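Local coordinates for uncharacterized protein (Bacteroides ovatus, PDB 4DQA) that is of unknown function but probably binds carbohydrate, joining an N-terminal E-set-like beta domain to a concanavalin A-like lectin domain, at residues A[24-34]-A[89-100]. Sequence-based numbering, arbitrary orientation.
Sequences MDVMTFDLVSR and YADNIEVELSGL
Phe29 and Val95 pack against each other on the buried face of an antiparallel strand pair. Val95 CB sits over one face of the Phe29 ring, 3.7 Å from its centroid, and CG1 reaches Phe29 CZ at 3.5 Å. With CG of Phe29 between its backbone N and carbonyl carbon (chi1 66°), the ring turns toward the neighbouring strand and offers that face to Val95. On the same face Leu31 CB touches Val95 CG2. At the end of the strands Leu100 CD1 touches both CG (3.7 Å) of Met27 and the selenium of Met24, Met24 and Met27 being selenomethionines. Phe131 and Phe133 of strand 128-135 close over the buried face from the opposing sheet.

Reciprocal backbone bonds join Met27 to Leu97, Phe29 to Val95 and Leu31 to Ile93, and Leu100 N adds one to Asp25 O. The opposite face, with Thr28, Asp30 and Glu94, is polar, looser and open to solvent. Here Glu94 lies slantwise against Thr28, and Asn92 ND2 gives Asp30 OD1 a weak bond of 3.1 Å, the amide and carboxylate planes nearly perpendicular at 84°.

Past Leu31 the ladder breaks and the register slips by one. A water bridges the step, donating to Leu31 O and to Asp91 O, before Ala90 N picks up Ser33 O at 2.9 Å. Beyond it the Tyr89 ring runs alongside the aliphatic part of Arg34, CD1 lying 3.8 Å from Arg34 CB, while the polar ends of both side chains meet Glu12.

Strands 27-35 and 93-97 are adjacent interior strands of a five-stranded sheet facing a second one, a beta-sandwich packing consistent with the E-set assignment of this BT_3987-like N-terminal domain.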
HETATM    1  N   MSE A  24     -14.556  13.298   4.835  1.00 52.37           N
HETATM    2  CA  MSE A  24     -15.790  13.343   4.066  1.00 49.80           C
HETATM    3  C   MSE A  24     -16.506  12.010   4.144  1.00 45.47           C
HETATM    4  O   MSE A  24     -15.910  10.962   3.860  1.00 48.14           O
HETATM    5  CB  MSE A  24     -15.488  13.622   2.606  1.00 49.30           C
HETATM    6  CG  MSE A  24     -16.570  13.095   1.670  1.00 57.82           C
HETATM    7 SE   MSE A  24     -15.982  13.133  -0.173  0.75111.81          SE
HETATM    8  CE  MSE A  24     -16.161  15.006  -0.498  1.00 44.73           C
ATOM      9  N   ASP A  25     -17.791  12.050   4.482  1.00 41.46           N
ATOM     10  CA  ASP A  25     -18.590  10.831   4.617  1.00 38.63           C
ATOM     11  C   ASP A  25     -19.757  10.750   3.618  1.00 36.68           C
ATOM     12  O   ASP A  25     -20.216   9.657   3.283  1.00 35.16           O
ATOM     13  CB  ASP A  25     -19.133  10.707   6.041  1.00 43.21           C
ATOM     14  CG  ASP A  25     -19.659   9.322   6.338  1.00 50.68           C
ATOM     15  OD1 ASP A  25     -18.948   8.341   6.034  1.00 47.03           O
ATOM     16  OD2 ASP A  25     -20.786   9.212   6.869  1.00 56.42           O
ATOM     17  N   VAL A  26     -20.237  11.905   3.166  1.00 38.95           N
ATOM     18  CA  VAL A  26     -21.422  11.970   2.311  1.00 33.59           C
ATOM     19  C   VAL A  26     -21.183  12.966   1.176  1.00 33.24           C
ATOM     20  O   VAL A  26     -20.642  14.051   1.402  1.00 40.12           O
ATOM     21  CB  VAL A  26     -22.653  12.415   3.128  1.00 39.26           C
ATOM     22  CG1 VAL A  26     -23.861  12.598   2.225  1.00 41.63           C
ATOM     23  CG2 VAL A  26     -22.954  11.404   4.217  1.00 41.72           C
HETATM   24  N   MSE A  27     -21.561  12.605  -0.046  1.00 30.78           N
HETATM   25  CA  MSE A  27     -21.540  13.578  -1.122  1.00 32.49           C
HETATM   26  C   MSE A  27     -22.699  13.328  -2.070  1.00 28.02           C
HETATM   27  O   MSE A  27     -23.256  12.233  -2.103  1.00 30.17           O
HETATM   28  CB  MSE A  27     -20.212  13.550  -1.872  1.00 39.41           C
HETATM   29  CG  MSE A  27     -19.997  12.321  -2.683  1.00 41.34           C
HETATM   30 SE   MSE A  27     -18.591  12.608  -3.994  0.75 57.17          SE
HETATM   31  CE  MSE A  27     -19.492  13.936  -5.110  1.00 56.95           C
ATOM     32  N   THR A  28     -23.062  14.357  -2.826  1.00 30.38           N
ATOM     33  CA  THR A  28     -24.144  14.245  -3.789  1.00 28.76           C
ATOM     34  C   THR A  28     -23.635  14.614  -5.169  1.00 25.88           C
ATOM     35  O   THR A  28     -22.743  15.452  -5.313  1.00 30.33           O
ATOM     36  CB  THR A  28     -25.316  15.178  -3.430  1.00 29.75           C
ATOM     37  OG1 THR A  28     -24.845  16.530  -3.346  1.00 33.68           O
ATOM     38  CG2 THR A  28     -25.933  14.771  -2.112  1.00 30.77           C
ATOM     39  N   PHE A  29     -24.193  13.964  -6.181  1.00 23.21           N
ATOM     40  CA  PHE A  29     -23.935  14.345  -7.557  1.00 22.57           C
ATOM     41  C   PHE A  29     -25.183  14.169  -8.421  1.00 22.01           C
ATOM     42  O   PHE A  29     -26.154  13.495  -8.027  1.00 24.37           O
ATOM     43  CB  PHE A  29     -22.733  13.554  -8.123  1.00 26.70           C
ATOM     44  CG  PHE A  29     -22.971  12.069  -8.260  1.00 26.51           C
ATOM     45  CD1 PHE A  29     -23.499  11.545  -9.420  1.00 24.98           C
ATOM     46  CD2 PHE A  29     -22.642  11.199  -7.238  1.00 33.00           C
ATOM     47  CE1 PHE A  29     -23.715  10.186  -9.565  1.00 32.92           C
ATOM     48  CE2 PHE A  29     -22.853   9.839  -7.389  1.00 26.81           C
ATOM     49  CZ  PHE A  29     -23.392   9.339  -8.548  1.00 30.63           C
ATOM     50  N   ASP A  30     -25.147  14.791  -9.592  1.00 22.73           N
ATOM     51  CA  ASP A  30     -26.273  14.849 -10.508  1.00 22.72           C
ATOM     52  C   ASP A  30     -26.193  13.693 -11.484  1.00 21.72           C
ATOM     53  O   ASP A  30     -25.111  13.352 -11.979  1.00 21.48           O
ATOM     54  CB  ASP A  30     -26.261  16.173 -11.272  1.00 22.06           C
ATOM     55  CG  ASP A  30     -26.517  17.379 -10.369  1.00 31.81           C
ATOM     56  OD1 ASP A  30     -27.167  17.221  -9.314  1.00 30.47           O
ATOM     57  OD2 ASP A  30     -26.066  18.488 -10.723  1.00 40.49           O
ATOM     58  N   LEU A  31     -27.347  13.107 -11.759  1.00 17.92           N
ATOM     59  CA  LEU A  31     -27.478  12.022 -12.710  1.00 18.75           C
ATOM     60  C   LEU A  31     -28.491  12.432 -13.768  1.00 18.62           C
ATOM     61  O   LEU A  31     -29.674  12.669 -13.451  1.00 18.65           O
ATOM     62  CB  LEU A  31     -27.933  10.756 -12.001  1.00 17.97           C
ATOM     63  CG  LEU A  31     -28.082   9.526 -12.882  1.00 18.37           C
ATOM     64  CD1 LEU A  31     -26.718   9.139 -13.427  1.00 22.88           C
ATOM     65  CD2 LEU A  31     -28.721   8.417 -12.061  1.00 24.60           C
ATOM     66  N   VAL A  32     -28.031  12.498 -15.018  1.00 19.06           N
ATOM     67  CA  VAL A  32     -28.838  12.922 -16.154  1.00 18.99           C
ATOM     68  C   VAL A  32     -28.574  12.033 -17.368  1.00 19.81           C
ATOM     69  O   VAL A  32     -27.421  11.787 -17.735  1.00 21.25           O
ATOM     70  CB  VAL A  32     -28.515  14.383 -16.528  1.00 24.36           C
ATOM     71  CG1 VAL A  32     -29.294  14.827 -17.738  1.00 25.16           C
ATOM     72  CG2 VAL A  32     -28.824  15.304 -15.360  1.00 29.59           C
ATOM     73  N   SER A  33     -29.645  11.542 -17.973  1.00 17.90           N
ATOM     74  CA  SER A  33     -29.579  10.853 -19.241  1.00 17.38           C
ATOM     75  C   SER A  33     -30.189  11.734 -20.313  1.00 19.58           C
ATOM     76  O   SER A  33     -30.743  12.788 -20.005  1.00 21.15           O
ATOM     77  CB  SER A  33     -30.332   9.524 -19.150  1.00 16.84           C
ATOM     78  OG  SER A  33     -31.693   9.709 -18.803  1.00 17.60           O
ATOM     79  N   ARG A  34     -30.065  11.325 -21.572  1.00 20.47           N
ATOM     80  CA  ARG A  34     -30.621  12.113 -22.680  1.00 23.17           C
ATOM     81  C   ARG A  34     -31.147  11.255 -23.827  1.00 20.70           C
ATOM     82  O   ARG A  34     -30.919  10.052 -23.892  1.00 21.64           O
ATOM     83  CB  ARG A  34     -29.585  13.085 -23.243  1.00 23.60           C
ATOM     84  CG  ARG A  34     -28.329  12.431 -23.793  1.00 24.23           C
ATOM     85  CD  ARG A  34     -27.568  13.409 -24.665  1.00 27.44           C
ATOM     86  NE  ARG A  34     -28.283  13.672 -25.905  1.00 32.14           N
ATOM     87  CZ  ARG A  34     -27.865  14.497 -26.860  1.00 34.61           C
ATOM     88  NH1 ARG A  34     -26.730  15.176 -26.711  1.00 33.00           N
ATOM     89  NH2 ARG A  34     -28.589  14.648 -27.959  1.00 35.47           N
ATOM     90  N   TYR A  89     -32.491  16.440 -22.577  1.00 26.04           N
ATOM     91  CA  TYR A  89     -31.952  15.971 -21.295  1.00 27.07           C
ATOM     92  C   TYR A  89     -33.034  15.744 -20.262  1.00 23.83           C
ATOM     93  O   TYR A  89     -33.982  16.545 -20.117  1.00 24.33           O
ATOM     94  CB  TYR A  89     -30.947  16.958 -20.718  1.00 27.97           C
ATOM     95  CG  TYR A  89     -29.741  17.145 -21.583  1.00 27.47           C
ATOM     96  CD1 TYR A  89     -28.637  16.321 -21.451  1.00 31.17           C
ATOM     97  CD2 TYR A  89     -29.719  18.136 -22.547  1.00 33.41           C
ATOM     98  CE1 TYR A  89     -27.530  16.488 -22.256  1.00 34.09           C
ATOM     99  CE2 TYR A  89     -28.623  18.311 -23.360  1.00 35.79           C
ATOM    100  CZ  TYR A  89     -27.530  17.484 -23.209  1.00 37.17           C
ATOM    101  OH  TYR A  89     -26.429  17.650 -24.008  1.00 40.94           O
ATOM    102  N   ALA A  90     -32.882  14.652 -19.529  1.00 20.10           N
ATOM    103  CA  ALA A  90     -33.837  14.305 -18.501  1.00 18.19           C
ATOM    104  C   ALA A  90     -33.744  15.266 -17.338  1.00 20.15           C
ATOM    105  O   ALA A  90     -32.679  15.809 -17.030  1.00 23.51           O
ATOM    106  CB  ALA A  90     -33.584  12.879 -18.001  1.00 20.11           C
ATOM    107  N   ASP A  91     -34.869  15.429 -16.651  1.00 22.30           N
ATOM    108  CA  ASP A  91     -34.842  16.161 -15.402  1.00 22.06           C
ATOM    109  C   ASP A  91     -33.868  15.476 -14.453  1.00 21.12           C
ATOM    110  O   ASP A  91     -33.817  14.237 -14.346  1.00 20.22           O
ATOM    111  CB  ASP A  91     -36.217  16.216 -14.767  1.00 22.24           C
ATOM    112  CG  ASP A  91     -37.200  17.081 -15.551  1.00 27.22           C
ATOM    113  OD1 ASP A  91     -36.783  17.843 -16.442  1.00 30.42           O
ATOM    114  OD2 ASP A  91     -38.402  16.973 -15.256  1.00 33.81           O
ATOM    115  N   ASN A  92     -33.094  16.293 -13.762  1.00 19.88           N
ATOM    116  CA  ASN A  92     -32.046  15.796 -12.910  1.00 21.53           C
ATOM    117  C   ASN A  92     -32.541  14.952 -11.741  1.00 20.91           C
ATOM    118  O   ASN A  92     -33.590  15.223 -11.118  1.00 20.80           O
ATOM    119  CB  ASN A  92     -31.267  16.984 -12.354  1.00 23.18           C
ATOM    120  CG  ASN A  92     -30.039  16.562 -11.596  1.00 28.80           C
ATOM    121  OD1 ASN A  92     -29.097  16.021 -12.176  1.00 28.34           O
ATOM    122  ND2 ASN A  92     -30.035  16.804 -10.293  1.00 24.76           N
ATOM    123  N   ILE A  93     -31.765  13.931 -11.438  1.00 20.98           N
ATOM    124  CA  ILE A  93     -31.908  13.140 -10.233  1.00 18.96           C
ATOM    125  C   ILE A  93     -30.662  13.357  -9.389  1.00 19.88           C
ATOM    126  O   ILE A  93     -29.566  13.469  -9.933  1.00 22.09           O
ATOM    127  CB  ILE A  93     -31.997  11.644 -10.618  1.00 27.23           C
ATOM    128  CG1 ILE A  93     -33.367  11.381 -11.224  1.00 29.44           C
ATOM    129  CG2 ILE A  93     -31.650  10.731  -9.450  1.00 31.95           C
ATOM    130  CD1 ILE A  93     -34.462  11.680 -10.337  1.00 37.40           C
ATOM    131  N   GLU A  94     -30.804  13.427  -8.069  1.00 19.14           N
ATOM    132  CA  GLU A  94     -29.639  13.577  -7.192  1.00 21.13           C
ATOM    133  C   GLU A  94     -29.283  12.231  -6.588  1.00 24.10           C
ATOM    134  O   GLU A  94     -30.134  11.534  -6.045  1.00 24.06           O
ATOM    135  CB  GLU A  94     -29.913  14.620  -6.094  1.00 23.70           C
ATOM    136  CG  GLU A  94     -28.718  15.015  -5.298  1.00 31.34           C
ATOM    137  CD  GLU A  94     -28.995  16.218  -4.397  1.00 45.15           C
ATOM    138  OE1 GLU A  94     -29.364  15.997  -3.232  1.00 37.41           O
ATOM    139  OE2 GLU A  94     -28.854  17.365  -4.876  1.00 49.89           O
ATOM    140  N   VAL A  95     -28.011  11.864  -6.692  1.00 20.53           N
ATOM    141  CA  VAL A  95     -27.497  10.651  -6.088  1.00 20.62           C
ATOM    142  C   VAL A  95     -26.732  11.034  -4.834  1.00 23.45           C
ATOM    143  O   VAL A  95     -25.868  11.912  -4.866  1.00 24.32           O
ATOM    144  CB  VAL A  95     -26.543   9.904  -7.033  1.00 21.74           C
ATOM    145  CG1 VAL A  95     -26.027   8.624  -6.382  1.00 24.98           C
ATOM    146  CG2 VAL A  95     -27.220   9.582  -8.369  1.00 23.22           C
ATOM    147  N   GLU A  96     -27.061  10.387  -3.725  1.00 24.64           N
ATOM    148  CA  GLU A  96     -26.362  10.624  -2.473  1.00 26.75           C
ATOM    149  C   GLU A  96     -25.564   9.395  -2.105  1.00 29.09           C
ATOM    150  O   GLU A  96     -26.103   8.294  -1.986  1.00 27.58           O
ATOM    151  CB  GLU A  96     -27.349  10.930  -1.356  1.00 28.77           C
ATOM    152  CG  GLU A  96     -26.671  11.199  -0.004  1.00 32.00           C
ATOM    153  CD  GLU A  96     -27.627  11.054   1.173  1.00 41.92           C
ATOM    154  OE1 GLU A  96     -27.967   9.903   1.541  1.00 42.72           O
ATOM    155  OE2 GLU A  96     -28.040  12.094   1.723  1.00 43.15           O
ATOM    156  N   LEU A  97     -24.269   9.604  -1.908  1.00 27.50           N
ATOM    157  CA  LEU A  97     -23.369   8.528  -1.543  0.50 30.45           C
ATOM    158  C   LEU A  97     -22.921   8.727  -0.098  1.00 28.90           C
ATOM    159  O   LEU A  97     -22.403   9.783   0.256  1.00 33.18           O
ATOM    160  CB  LEU A  97     -22.175   8.532  -2.493  0.50 31.45           C
ATOM    161  CG  LEU A  97     -21.255   7.312  -2.529  0.50 26.00           C
ATOM    162  CD1 LEU A  97     -22.007   6.013  -2.799  0.50 32.01           C
ATOM    163  CD2 LEU A  97     -20.216   7.561  -3.594  0.50 22.29           C
ATOM    164  N   SER A  98     -23.134   7.714   0.732  1.00 31.00           N
ATOM    165  CA  SER A  98     -22.752   7.797   2.134  0.50 31.70           C
ATOM    166  C   SER A  98     -21.700   6.746   2.477  1.00 34.70           C
ATOM    167  O   SER A  98     -21.287   5.967   1.619  1.00 35.02           O
ATOM    168  CB  SER A  98     -23.975   7.609   3.024  0.50 35.67           C
ATOM    169  OG  SER A  98     -24.564   6.354   2.780  0.50 30.11           O
ATOM    170  N   GLY A  99     -21.264   6.752   3.733  1.00 33.21           N
ATOM    171  CA  GLY A  99     -20.270   5.807   4.219  1.00 42.52           C
ATOM    172  C   GLY A  99     -18.908   5.947   3.568  1.00 39.14           C
ATOM    173  O   GLY A  99     -18.140   4.984   3.505  1.00 39.18           O
ATOM    174  N   LEU A 100     -18.597   7.141   3.076  1.00 35.12           N
ATOM    175  CA  LEU A 100     -17.333   7.355   2.379  1.00 35.63           C
ATOM    176  C   LEU A 100     -16.151   7.346   3.339  1.00 37.18           C
ATOM    177  O   LEU A 100     -15.065   6.895   2.982  1.00 35.47           O
ATOM    178  CB  LEU A 100     -17.353   8.674   1.610  1.00 36.48           C
ATOM    179  CG  LEU A 100     -18.390   8.734   0.477  1.00 34.80           C
ATOM    180  CD1 LEU A 100     -18.319  10.080  -0.218  1.00 36.21           C
ATOM    181  CD2 LEU A 100     -18.194   7.607  -0.524  1.00 38.42           C
TER
HETATM  182  O   HOH W   1     -32.027  12.215 -14.753  1.00 17.49           O